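PDB 4B2N: 70 KDA protein from Xanthomonas sp., which cleaves rubber oxidatively, acting as a processive dioxygenase that carries two covalently bound c-type hemes. Local coordinates for residues 255-258 with 259-263; 337-340 with 341-345; 421-424 with 425-428; 462-466 with 467-471; 522-525 with 526-530. One frame throughout, in Å; residues are numbered along the deposited sequence.

In the fold
The five contacts follow one another along the chain, and each is local to one helix or its ends. Interactions 3 and 5 share the second heme c: the short helices 423-426 and 524-528 both touch it, and the centres of these two contacts lie about 17 Å apart. Helices 253-261 and 333-345, carrying interactions 1 and 2, lie near the first heme; interaction 2 touches it, whereas Ile255 of interaction 1 stays in its second shell. Four of the five contacts thus lie at or near the two hemes. Interaction 4, at the start of helix 467-481, is remote from both, about 51 Å from interaction 5 between centres, yet joins interaction 1 through a probable hydrogen bond, Asp263 OD2 to Ser470 OG, 2.7 Å.

Interaction 1 of 5, residues 255-258 with 259-263; sequences ISLL and PALFD
Leu258 O accepts two backbone bonds, from Phe262 N at 3.0 Å and from Leu261 N at 3.2 Å, while Leu257 O takes Ala260 N at 2.9 Å, so the turn mixes i+4 with i+3 pairing. The two donors on Leu258 O arrive differently: Phe262 N lies almost in line with the carbonyl bond, whereas Leu261 N sits well above the carbonyl plane. Pro259 accounts for part of the irregularity. It has no N-H to give, and its CD stands 3.5 Å from Ile255 O, the acceptor that a regular helix would pair with this position.

Among the side chains, Leu257 turns CG opposite its backbone N (chi1 175°), which lays CD2 against Leu261 CD2 at 3.7 Å; its other branch, CD1, reaches Ala260 CB at 4.1 Å. Leu258 meets Phe262 more lightly, at an oblique angle, with Leu258 CD2 4.2 Å from Phe262 CD2. One face of the Phe262 ring is overlaid near its rim by CB of the preceding Leu261.

Helix 599-607 packs onto both Leu257 and Leu261, and Arg474 binds Pro259 O. This is the proline-kinked, weakly bonded C-terminal part of helix 253-261, whose Ile255 approaches Phe301 at the first heme site, with the heme itself about 7 Å from the Ile255 side chain.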
# COMPACT_ATOMS: atom_id res chain seq x y z
N ILE A 255 1.47 2.59 -11.82
CA ILE A 255 1.97 3.92 -12.05
C ILE A 255 2.75 3.98 -13.36
O ILE A 255 2.62 4.95 -14.09
CB ILE A 255 2.89 4.40 -10.86
CG1 ILE A 255 2.09 4.44 -9.57
CG2 ILE A 255 3.59 5.77 -11.20
CD1 ILE A 255 0.93 5.42 -9.56
N SER A 256 3.61 2.99 -13.61
CA SER A 256 4.39 2.88 -14.85
C SER A 256 3.50 2.65 -15.99
O SER A 256 3.83 3.06 -17.10
CB SER A 256 5.38 1.67 -14.85
OG SER A 256 6.28 1.80 -13.76
N LEU A 257 2.40 1.95 -15.77
CA LEU A 257 1.46 1.66 -16.90
C LEU A 257 0.59 2.84 -17.35
O LEU A 257 0.24 2.95 -18.53
CB LEU A 257 0.53 0.45 -16.59
CG LEU A 257 -0.55 0.16 -17.64
CD1 LEU A 257 0.19 -0.41 -18.86
CD2 LEU A 257 -1.67 -0.80 -17.27
N LEU A 258 0.08 3.61 -16.38
CA LEU A 258 -0.73 4.82 -16.61
C LEU A 258 -0.45 5.59 -17.94
O LEU A 258 -1.39 5.80 -18.76
CB LEU A 258 -0.64 5.77 -15.36
CG LEU A 258 -1.27 5.24 -14.05
CD1 LEU A 258 -1.05 6.23 -12.95
CD2 LEU A 258 -2.78 4.99 -14.24
N PRO A 259 0.80 6.03 -18.17
CA PRO A 259 0.92 6.88 -19.40
C PRO A 259 0.81 6.14 -20.71
O PRO A 259 0.63 6.80 -21.74
CB PRO A 259 2.31 7.50 -19.26
CG PRO A 259 3.06 6.62 -18.31
CD PRO A 259 2.02 6.12 -17.34
N ALA A 260 0.89 4.80 -20.67
CA ALA A 260 0.65 3.98 -21.86
C ALA A 260 -0.78 4.03 -22.33
O ALA A 260 -1.00 3.99 -23.50
CB ALA A 260 1.03 2.52 -21.61
N LEU A 261 -1.75 4.09 -21.40
CA LEU A 261 -3.15 3.89 -21.74
C LEU A 261 -3.88 5.22 -21.74
O LEU A 261 -4.76 5.42 -22.57
CB LEU A 261 -3.80 3.00 -20.68
CG LEU A 261 -3.90 1.46 -20.92
CD1 LEU A 261 -2.72 0.89 -21.68
CD2 LEU A 261 -4.08 0.74 -19.56
N PHE A 262 -3.44 6.14 -20.86
CA PHE A 262 -4.29 7.31 -20.52
C PHE A 262 -3.57 8.58 -20.83
O PHE A 262 -2.40 8.68 -20.56
CB PHE A 262 -4.66 7.36 -19.02
CG PHE A 262 -5.45 6.14 -18.57
CD1 PHE A 262 -6.75 5.99 -18.96
CD2 PHE A 262 -4.83 5.12 -17.85
CE1 PHE A 262 -7.48 4.86 -18.60
CE2 PHE A 262 -5.52 3.94 -17.51
CZ PHE A 262 -6.86 3.83 -17.86
N ASP A 263 -4.29 9.52 -21.37
CA ASP A 263 -3.77 10.86 -21.58
C ASP A 263 -3.44 11.41 -20.18
O ASP A 263 -4.24 11.36 -19.23
CB ASP A 263 -4.89 11.66 -22.28
CG ASP A 263 -4.49 13.11 -22.56
OD1 ASP A 263 -4.13 13.82 -21.60
OD2 ASP A 263 -4.53 13.57 -23.74

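Interaction 2 of 5, residues 337-340 with 341-345; sequences EDIN and NFLIS
The Asn340 amide meets Ile344 through its oxygen, OD1 standing 3.6 Å from Ile344 CD1 with the two side chains crossing at a slant; CG opposite the backbone N (chi1 180°) accounts for that reach, and ND2 makes a weak hydrogen bond to Glu314. The Asn341 amide instead folds back by Glu337 O, where the angle is too poor for a bond to ND2, and its nitrogen gives a hydrogen to a water at 3.2 Å that bonds only weakly to Glu337 OE1. Phe342 starts close, CB 3.4 Å from Ile339 O, but its ring leads off to an edge-to-face pairing with Trp209.

Four i+4 backbone bonds run through the turn, among them Leu343 N to Ile339 O at 2.8 Å with an N-H angle of 168°. Ile339 and Leu343 lie side by side, Ile339 CG2 being 4.1 Å from Leu343 CG. Further on, Phe342 O is gripped twice by Ser345: OG comes in the carbonyl plane on a lone pair at 2.6 Å, and the backbone N joins it.

Asp338 and Asn341 face helix 88-104, where Ser94 bonds both and Arg97 pairs with Asp338; Arg84 holds Asn341 OD1. Helix 333-345 packs on helix 88-104 through Phe342 (on Leu102) and Ile339 (on Asn101), and Ile339 and Leu343 also touch the first heme.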
# COMPACT_ATOMS: atom_id res chain seq x y z
N GLU A 337 -10.79 12.50 -1.68
CA GLU A 337 -10.48 13.40 -0.54
C GLU A 337 -11.23 12.86 0.75
O GLU A 337 -10.71 12.85 1.81
CB GLU A 337 -11.02 14.83 -0.88
CG GLU A 337 -10.21 15.52 -1.96
CD GLU A 337 -8.82 15.99 -1.49
OE1 GLU A 337 -8.37 15.75 -0.33
OE2 GLU A 337 -8.14 16.66 -2.31
N ASP A 338 -12.45 12.36 0.60
CA ASP A 338 -13.18 11.78 1.73
C ASP A 338 -12.53 10.45 2.17
O ASP A 338 -12.32 10.22 3.36
CB ASP A 338 -14.65 11.50 1.32
CG ASP A 338 -15.53 12.77 1.24
OD1 ASP A 338 -15.17 13.81 1.81
OD2 ASP A 338 -16.63 12.70 0.57
N ILE A 339 -12.15 9.58 1.20
CA ILE A 339 -11.35 8.39 1.54
C ILE A 339 -10.08 8.79 2.33
O ILE A 339 -9.81 8.26 3.38
CB ILE A 339 -11.05 7.48 0.29
CG1 ILE A 339 -12.37 6.85 -0.31
CG2 ILE A 339 -9.91 6.50 0.68
CD1 ILE A 339 -12.19 6.28 -1.70
N ASN A 340 -9.35 9.76 1.81
CA ASN A 340 -8.13 10.23 2.42
C ASN A 340 -8.35 10.71 3.87
O ASN A 340 -7.58 10.41 4.76
CB ASN A 340 -7.48 11.34 1.60
CG ASN A 340 -6.23 11.84 2.22
OD1 ASN A 340 -6.17 13.00 2.67
ND2 ASN A 340 -5.25 10.95 2.34
N ASN A 341 -9.38 11.53 4.05
CA ASN A 341 -9.79 11.88 5.40
C ASN A 341 -10.19 10.71 6.29
O ASN A 341 -9.87 10.72 7.42
CB ASN A 341 -10.88 12.91 5.38
CG ASN A 341 -10.36 14.26 4.95
OD1 ASN A 341 -9.17 14.59 5.16
ND2 ASN A 341 -11.21 15.02 4.28
N PHE A 342 -10.92 9.71 5.79
CA PHE A 342 -11.12 8.53 6.60
C PHE A 342 -9.73 7.94 6.99
O PHE A 342 -9.48 7.63 8.15
CB PHE A 342 -11.97 7.48 5.84
CG PHE A 342 -12.13 6.20 6.61
CD1 PHE A 342 -12.62 6.22 7.93
CD2 PHE A 342 -11.82 4.99 6.00
CE1 PHE A 342 -12.76 5.01 8.62
CE2 PHE A 342 -11.99 3.77 6.65
CZ PHE A 342 -12.43 3.81 7.98
N LEU A 343 -8.84 7.75 6.01
CA LEU A 343 -7.49 7.15 6.33
C LEU A 343 -6.76 7.95 7.40
O LEU A 343 -6.14 7.39 8.32
CB LEU A 343 -6.62 7.09 5.04
CG LEU A 343 -7.31 6.37 3.86
CD1 LEU A 343 -6.33 6.17 2.70
CD2 LEU A 343 -7.72 4.98 4.36
N ILE A 344 -6.83 9.28 7.30
CA ILE A 344 -6.12 10.13 8.33
C ILE A 344 -6.87 10.01 9.67
O ILE A 344 -6.29 10.28 10.70
CB ILE A 344 -6.20 11.61 7.94
CG1 ILE A 344 -5.35 11.92 6.72
CG2 ILE A 344 -5.73 12.52 9.05
CD1 ILE A 344 -5.81 13.31 6.23
N SER A 345 -8.13 9.57 9.67
CA SER A 345 -8.89 9.53 10.95
C SER A 345 -8.55 8.26 11.70
O SER A 345 -8.97 8.12 12.84
CB SER A 345 -10.42 9.58 10.68
OG SER A 345 -10.85 8.31 10.21
O HOH W 1 -10.40 17.16 2.08

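Interaction 3 of 5, residues 421-424 with 425-428; sequences TPIE and TIRT. With HEC (heme c), chain D.
Thr421 and Thr425 meet at about a right angle beside the second heme, with Thr421 CG2 3.4 Å from Thr425 OG1. The same OG1 lies 3.6 Å from CBC of the heme, and Thr421 OG1 faces the methyl CMD. Ile426 meets the macrocycle itself: with CG1 opposite the backbone N (chi1 -179°), its CD1 extends to 3.5 Å from heme C2D. The polar contact belongs to Thr428, whose OG1 donates to propionate oxygen O1D at 2.8 Å; His517 and Phe516 also bond to this heme.

Behind this first shell, the backbone passes from strand 420-422 straight into the short helix 423-426, with Pro422 as N-cap. Pro422 O is held by two amides, Ile426 N at 3.0 Å in the carbonyl plane with a nearly straight N-H angle of 168°, and Thr425 N from above that plane. One residue on, Arg427 N bonds to Ile423 O at 2.9 Å, and Arg427 leaves the helix with positive phi (57°), redirecting the chain so that Thr428 reaches the propionate.

Ile423 packs on Ile426, CD1 lying 4.0 Å from Ile426 CG2 where the side chains cross at about a right angle. Further out, Tyr501 of the paired strand 500-502 packs on Ile423, Ile426 and Thr428. The backbone of Ile426 also bonds with that of His641, the axial ligand of the heme iron, and Arg427 forms a salt bridge with the adjacent Asp642.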
# COMPACT_ATOMS: atom_id res chain seq x y z
N THR A 421 15.19 7.23 3.95
CA THR A 421 16.59 6.86 4.27
C THR A 421 17.25 6.52 2.92
O THR A 421 16.73 5.68 2.16
CB THR A 421 16.62 5.66 5.23
OG1 THR A 421 15.93 5.96 6.45
CG2 THR A 421 18.04 5.16 5.49
N PRO A 422 18.39 7.17 2.59
CA PRO A 422 19.01 6.80 1.33
C PRO A 422 19.29 5.30 1.21
O PRO A 422 19.58 4.61 2.21
CB PRO A 422 20.37 7.54 1.35
CG PRO A 422 20.31 8.50 2.51
CD PRO A 422 19.23 8.06 3.44
N ILE A 423 19.18 4.81 -0.01
CA ILE A 423 19.37 3.37 -0.26
C ILE A 423 20.77 2.87 0.23
O ILE A 423 20.91 1.72 0.57
CB ILE A 423 19.04 3.04 -1.72
CG1 ILE A 423 18.94 1.52 -1.96
CG2 ILE A 423 20.08 3.64 -2.70
CD1 ILE A 423 17.82 0.83 -1.16
N GLU A 424 21.78 3.72 0.22
CA GLU A 424 23.15 3.28 0.58
C GLU A 424 23.19 2.97 2.07
O GLU A 424 24.11 2.27 2.57
CB GLU A 424 24.17 4.40 0.26
CG GLU A 424 24.26 4.67 -1.22
CD GLU A 424 23.19 5.64 -1.79
OE1 GLU A 424 22.25 6.13 -1.06
OE2 GLU A 424 23.33 5.94 -3.03
N THR A 425 22.26 3.57 2.82
CA THR A 425 22.09 3.21 4.23
C THR A 425 21.08 2.15 4.54
O THR A 425 21.41 1.19 5.20
CB THR A 425 22.22 4.38 5.29
OG1 THR A 425 21.22 4.29 6.34
CG2 THR A 425 22.33 5.68 4.77
N ILE A 426 19.86 2.24 3.95
CA ILE A 426 18.87 1.20 4.25
C ILE A 426 19.19 -0.16 3.65
O ILE A 426 19.02 -1.16 4.34
CB ILE A 426 17.42 1.65 3.92
CG1 ILE A 426 16.38 0.52 4.27
CG2 ILE A 426 17.33 2.29 2.54
CD1 ILE A 426 16.34 0.35 5.83
N ARG A 427 19.64 -0.17 2.38
CA ARG A 427 20.14 -1.38 1.69
C ARG A 427 19.14 -2.54 1.65
O ARG A 427 19.53 -3.72 1.53
CB ARG A 427 21.45 -1.83 2.30
CG ARG A 427 22.42 -0.68 2.43
CD ARG A 427 23.88 -1.11 2.25
NE ARG A 427 24.14 -2.47 2.74
CZ ARG A 427 24.12 -2.83 4.03
NH1 ARG A 427 23.83 -1.93 4.96
NH2 ARG A 427 24.37 -4.08 4.38
N THR A 428 17.85 -2.22 1.78
CA THR A 428 16.86 -3.29 1.58
C THR A 428 16.70 -3.48 0.09
O THR A 428 17.31 -2.74 -0.73
CB THR A 428 15.51 -2.87 2.15
OG1 THR A 428 15.32 -1.49 1.83
CG2 THR A 428 15.50 -3.07 3.68
FE HEC D . 13.94 0.79 10.82
CHA HEC D . 11.89 -0.59 8.41
CHB HEC D . 12.15 -0.86 13.42
CHC HEC D . 16.25 1.73 13.16
CHD HEC D . 14.98 3.18 8.60
NA HEC D . 12.29 -0.37 10.89
C1A HEC D . 11.65 -0.97 9.78
C2A HEC D . 10.62 -1.92 10.20
C3A HEC D . 10.69 -1.99 11.67
C4A HEC D . 11.76 -1.09 12.04
CMA HEC D . 9.80 -2.82 12.56
CAA HEC D . 9.59 -2.63 9.33
CBA HEC D . 8.49 -1.51 9.20
CGA HEC D . 7.44 -1.91 8.15
O1A HEC D . 7.67 -2.94 7.47
O2A HEC D . 6.33 -1.28 7.96
NB HEC D . 14.13 0.45 12.94
C1B HEC D . 13.37 -0.19 13.83
C2B HEC D . 13.85 -0.19 15.21
C3B HEC D . 15.10 0.58 15.12
C4B HEC D . 15.17 0.91 13.70
CMB HEC D . 13.17 -0.83 16.40
CAB HEC D . 16.11 0.90 16.20
CBB HEC D . 16.78 -0.22 16.70
NC HEC D . 15.23 2.24 10.93
C1C HEC D . 16.25 2.42 11.91
C2C HEC D . 17.27 3.41 11.56
C3C HEC D . 16.89 3.84 10.24
C4C HEC D . 15.69 3.04 9.85
CMC HEC D . 18.45 3.88 12.39
CAC HEC D . 17.65 4.85 9.43
CBC HEC D . 18.97 4.80 9.16
ND HEC D . 13.47 1.25 8.95
C1D HEC D . 14.00 2.17 8.15
C2D HEC D . 13.54 2.23 6.77
C3D HEC D . 12.63 1.11 6.69
C4D HEC D . 12.69 0.57 8.05
CMD HEC D . 13.93 3.19 5.68
CAD HEC D . 11.84 0.65 5.49
CBD HEC D . 12.67 -0.48 4.87
CGD HEC D . 12.01 -1.09 3.66
O1D HEC D . 12.59 -1.19 2.57
O2D HEC D . 10.86 -1.45 3.84

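Interaction 4 of 5, residues 462-466 with 467-471; sequences YPSDN and IVASE
Backbone bonding between Asn466 and Ser470 defines the contact: Ser470 N gives its hydrogen to Asn466 O at 2.8 Å with an N-H angle of 152°, the donor tilted modestly from the carbonyl plane, and Ser470 CB accompanies that bond at 3.3 Å from Asn466 O. Glu471 N continues the series to Ile467 O at 2.9 Å. In the approach, Asp465 sits at the centre of an inverse gamma turn, supported by a weak bond from Asn466 N to Ser464 O at 3.0 Å.

The Ser470 and Glu471 bonds mark the start of helix 467-481, with Asn466 in the N-cap position. Its chi1 of 80° places CG between the backbone N and the carbonyl carbon, which brings the amide group over the first helical turn.

Contacts of the van der Waals kind converge on the methyl of Ala469. Ser464 OG approaches it to 3.2 Å from Ala469 CB, and Asn466 CG lies 3.8 Å from the same carbon.

Side-chain hydrogen bonds lead outward from this largely solvent-exposed helix start: Ser470 OG binds Asp263, and Asp465 OD1 binds Thr268. The carbonyl oxygen of Ser464 accepts from Arg473, further along helix 467-481.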
# COMPACT_ATOMS: atom_id res chain seq x y z
N TYR A 462 -8.96 21.84 -18.75
CA TYR A 462 -8.53 20.56 -19.20
C TYR A 462 -8.43 20.58 -20.75
O TYR A 462 -9.34 21.09 -21.40
CB TYR A 462 -9.49 19.53 -18.67
CG TYR A 462 -9.16 19.29 -17.18
CD1 TYR A 462 -7.88 18.78 -16.81
CD2 TYR A 462 -10.06 19.60 -16.15
CE1 TYR A 462 -7.55 18.60 -15.47
CE2 TYR A 462 -9.73 19.40 -14.79
CZ TYR A 462 -8.46 18.91 -14.47
OH TYR A 462 -8.03 18.69 -13.15
N PRO A 463 -7.33 20.05 -21.32
CA PRO A 463 -7.28 19.82 -22.74
C PRO A 463 -8.51 19.00 -23.15
O PRO A 463 -9.15 18.38 -22.29
CB PRO A 463 -5.99 18.98 -22.90
CG PRO A 463 -5.12 19.50 -21.80
CD PRO A 463 -6.07 19.67 -20.66
N SER A 464 -8.84 19.04 -24.42
CA SER A 464 -9.98 18.28 -24.97
C SER A 464 -9.88 16.76 -24.80
O SER A 464 -8.82 16.12 -24.98
CB SER A 464 -10.22 18.63 -26.44
OG SER A 464 -9.06 18.27 -27.16
N ASP A 465 -11.03 16.20 -24.54
CA ASP A 465 -11.18 14.82 -24.27
C ASP A 465 -11.47 14.22 -25.63
O ASP A 465 -12.61 13.96 -25.97
CB ASP A 465 -12.39 14.64 -23.34
CG ASP A 465 -12.64 13.23 -22.99
OD1 ASP A 465 -11.78 12.37 -23.12
OD2 ASP A 465 -13.75 12.95 -22.59
N ASN A 466 -10.43 14.08 -26.44
CA ASN A 466 -10.64 13.36 -27.70
C ASN A 466 -9.33 12.86 -28.18
O ASN A 466 -8.27 13.35 -27.80
CB ASN A 466 -11.46 14.11 -28.77
CG ASN A 466 -10.66 15.11 -29.52
OD1 ASN A 466 -10.51 16.23 -29.03
ND2 ASN A 466 -10.09 14.73 -30.68
N ILE A 467 -9.46 11.76 -28.89
CA ILE A 467 -8.39 10.82 -29.18
C ILE A 467 -7.48 11.55 -30.16
O ILE A 467 -6.26 11.56 -29.96
CB ILE A 467 -8.95 9.53 -29.83
CG1 ILE A 467 -9.79 8.70 -28.83
CG2 ILE A 467 -7.82 8.65 -30.40
CD1 ILE A 467 -8.96 8.23 -27.67
N VAL A 468 -8.05 12.23 -31.16
CA VAL A 468 -7.20 12.94 -32.15
C VAL A 468 -6.33 13.98 -31.45
O VAL A 468 -5.09 14.04 -31.68
CB VAL A 468 -8.06 13.59 -33.26
CG1 VAL A 468 -7.29 14.66 -34.01
CG2 VAL A 468 -8.58 12.50 -34.19
N ALA A 469 -6.95 14.76 -30.56
CA ALA A 469 -6.22 15.84 -29.89
C ALA A 469 -5.21 15.22 -28.89
O ALA A 469 -4.09 15.75 -28.67
CB ALA A 469 -7.22 16.74 -29.21
N SER A 470 -5.60 14.12 -28.27
CA SER A 470 -4.67 13.44 -27.38
C SER A 470 -3.41 13.00 -28.15
O SER A 470 -2.28 13.15 -27.66
CB SER A 470 -5.31 12.26 -26.68
OG SER A 470 -4.38 11.77 -25.70
N GLU A 471 -3.59 12.47 -29.35
CA GLU A 471 -2.42 12.16 -30.22
C GLU A 471 -1.59 13.38 -30.56
O GLU A 471 -0.37 13.29 -30.65
CB GLU A 471 -2.81 11.32 -31.48
CG GLU A 471 -1.67 11.10 -32.51
CD GLU A 471 -2.20 10.50 -33.86
OE1 GLU A 471 -3.19 9.70 -33.77
OE2 GLU A 471 -1.69 10.85 -34.98

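Interaction 5 of 5, residues 522-525 with 526-530; sequences PNLW and GVLKP. With HEC (heme c), chain D.
Trp525 and Lys529 run side by side in a close pairing of indole and aliphatic chain, the lysine being bent at chi2, chi3 and chi4 alongside the ring system. Lys529 CE lies 3.4 Å from Trp525 CZ2 and Lys529 CD 3.7 Å from the same atom, while Lys529 CB stands over one face of the indole, offset to its rim. NZ ends in a long, weak ion pair with Asp649. The indole is fixed by other partners as well: NE1 bonds Asp532, and Trp653 stacks on the ring.

The backbone bonding of the short helix is uneven. Asn523 is the N-cap, but its carbonyl receives only weak bonds from Gly526 N and Val527 N; Leu528 N to Leu524 O, at 2.9 Å and in the carbonyl plane, is firmer. That bond joins two leucines whose side chains slant across each other, Leu524 CD2 being 4.0 Å from Leu528 CD1.

Three apolar side chains meet the second heme: Leu524 CG is 3.8 Å from CMA, Val527 CG1 is 3.8 Å from C3A, and Leu528 CD2 is 3.7 Å from CMB. Helix 524-528 therefore forms an apolar wall of the heme c pocket within the cytochrome c-like region, with Val527 close to the axial ligand His641.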
# COMPACT_ATOMS: atom_id res chain seq x y z
N PRO A 522 9.63 -12.13 8.61
CA PRO A 522 8.35 -12.50 9.22
C PRO A 522 8.14 -11.97 10.61
O PRO A 522 7.02 -11.97 11.08
CB PRO A 522 8.43 -14.03 9.30
CG PRO A 522 9.91 -14.30 9.43
CD PRO A 522 10.54 -13.29 8.49
N ASN A 523 9.20 -11.52 11.30
CA ASN A 523 8.98 -10.98 12.64
C ASN A 523 9.89 -9.83 12.99
O ASN A 523 10.86 -9.53 12.28
CB ASN A 523 8.95 -12.07 13.75
CG ASN A 523 10.25 -12.86 13.85
OD1 ASN A 523 10.27 -14.10 14.25
ND2 ASN A 523 11.33 -12.22 13.52
N LEU A 524 9.55 -9.13 14.06
CA LEU A 524 10.29 -7.94 14.40
C LEU A 524 11.68 -8.26 14.89
O LEU A 524 12.69 -7.52 14.58
CB LEU A 524 9.52 -7.16 15.46
CG LEU A 524 9.50 -5.70 15.03
CD1 LEU A 524 8.13 -5.12 15.23
CD2 LEU A 524 10.61 -4.94 15.78
N TRP A 525 11.78 -9.34 15.67
CA TRP A 525 13.10 -9.92 16.00
C TRP A 525 14.04 -9.93 14.79
O TRP A 525 15.19 -9.51 14.87
CB TRP A 525 12.89 -11.32 16.57
CG TRP A 525 14.18 -11.94 17.01
CD1 TRP A 525 14.94 -12.89 16.33
CD2 TRP A 525 14.93 -11.64 18.23
NE1 TRP A 525 16.09 -13.18 17.05
CE2 TRP A 525 16.13 -12.46 18.20
CE3 TRP A 525 14.73 -10.78 19.30
CZ2 TRP A 525 17.07 -12.43 19.22
CZ3 TRP A 525 15.69 -10.76 20.34
CH2 TRP A 525 16.83 -11.56 20.29
N GLY A 526 13.55 -10.38 13.63
CA GLY A 526 14.34 -10.50 12.42
C GLY A 526 14.81 -9.16 11.86
O GLY A 526 15.93 -9.03 11.39
N VAL A 527 13.96 -8.16 11.91
CA VAL A 527 14.35 -6.81 11.59
C VAL A 527 15.51 -6.43 12.51
O VAL A 527 16.47 -5.81 12.06
CB VAL A 527 13.15 -5.87 11.78
CG1 VAL A 527 13.57 -4.42 11.58
CG2 VAL A 527 12.02 -6.28 10.81
N LEU A 528 15.38 -6.81 13.77
CA LEU A 528 16.34 -6.41 14.80
C LEU A 528 17.61 -7.25 14.80
O LEU A 528 18.64 -6.86 15.37
CB LEU A 528 15.66 -6.39 16.18
CG LEU A 528 14.66 -5.22 16.31
CD1 LEU A 528 14.11 -5.20 17.70
CD2 LEU A 528 15.24 -3.85 16.00
N LYS A 529 17.53 -8.42 14.19
CA LYS A 529 18.66 -9.33 14.16
C LYS A 529 18.81 -9.99 12.83
O LYS A 529 18.18 -11.06 12.60
CB LYS A 529 18.45 -10.34 15.25
CG LYS A 529 19.69 -11.15 15.50
CD LYS A 529 19.73 -11.32 16.98
CE LYS A 529 19.89 -12.74 17.33
NZ LYS A 529 21.34 -12.97 17.55
N PRO A 530 19.54 -9.33 11.90
CA PRO A 530 19.57 -9.77 10.50
C PRO A 530 19.89 -11.23 10.37
O PRO A 530 19.32 -11.89 9.52
CB PRO A 530 20.66 -8.91 9.89
CG PRO A 530 20.50 -7.63 10.62
CD PRO A 530 20.24 -8.04 12.05
FE HEC D . 13.94 0.79 10.82
CHA HEC D . 11.89 -0.59 8.41
CHB HEC D . 12.15 -0.86 13.42
CHC HEC D . 16.25 1.73 13.16
CHD HEC D . 14.98 3.18 8.60
NA HEC D . 12.29 -0.37 10.89
C1A HEC D . 11.65 -0.97 9.78
C2A HEC D . 10.62 -1.92 10.20
C3A HEC D . 10.69 -1.99 11.67
C4A HEC D . 11.76 -1.09 12.04
CMA HEC D . 9.80 -2.82 12.56
CAA HEC D . 9.59 -2.63 9.33
CBA HEC D . 8.49 -1.51 9.20
CGA HEC D . 7.44 -1.91 8.15
O1A HEC D . 7.67 -2.94 7.47
O2A HEC D . 6.33 -1.28 7.96
NB HEC D . 14.13 0.45 12.94
C1B HEC D . 13.37 -0.19 13.83
C2B HEC D . 13.85 -0.19 15.21
C3B HEC D . 15.10 0.58 15.12
C4B HEC D . 15.17 0.91 13.70
CMB HEC D . 13.17 -0.83 16.40
CAB HEC D . 16.11 0.90 16.20
CBB HEC D . 16.78 -0.22 16.70
NC HEC D . 15.23 2.24 10.93
C1C HEC D . 16.25 2.42 11.91
C2C HEC D . 17.27 3.41 11.56
C3C HEC D . 16.89 3.84 10.24
C4C HEC D . 15.69 3.04 9.85
CMC HEC D . 18.45 3.88 12.39
CAC HEC D . 17.65 4.85 9.43
CBC HEC D . 18.97 4.80 9.16
ND HEC D . 13.47 1.25 8.95
C1D HEC D . 14.00 2.17 8.15
C2D HEC D . 13.54 2.23 6.77
C3D HEC D . 12.63 1.11 6.69
C4D HEC D . 12.69 0.57 8.05
CMD HEC D . 13.93 3.19 5.68
CAD HEC D . 11.84 0.65 5.49
CBD HEC D . 12.67 -0.48 4.87
CGD HEC D . 12.01 -1.09 3.66
O1D HEC D . 12.59 -1.19 2.57
O2D HEC D . 10.86 -1.45 3.84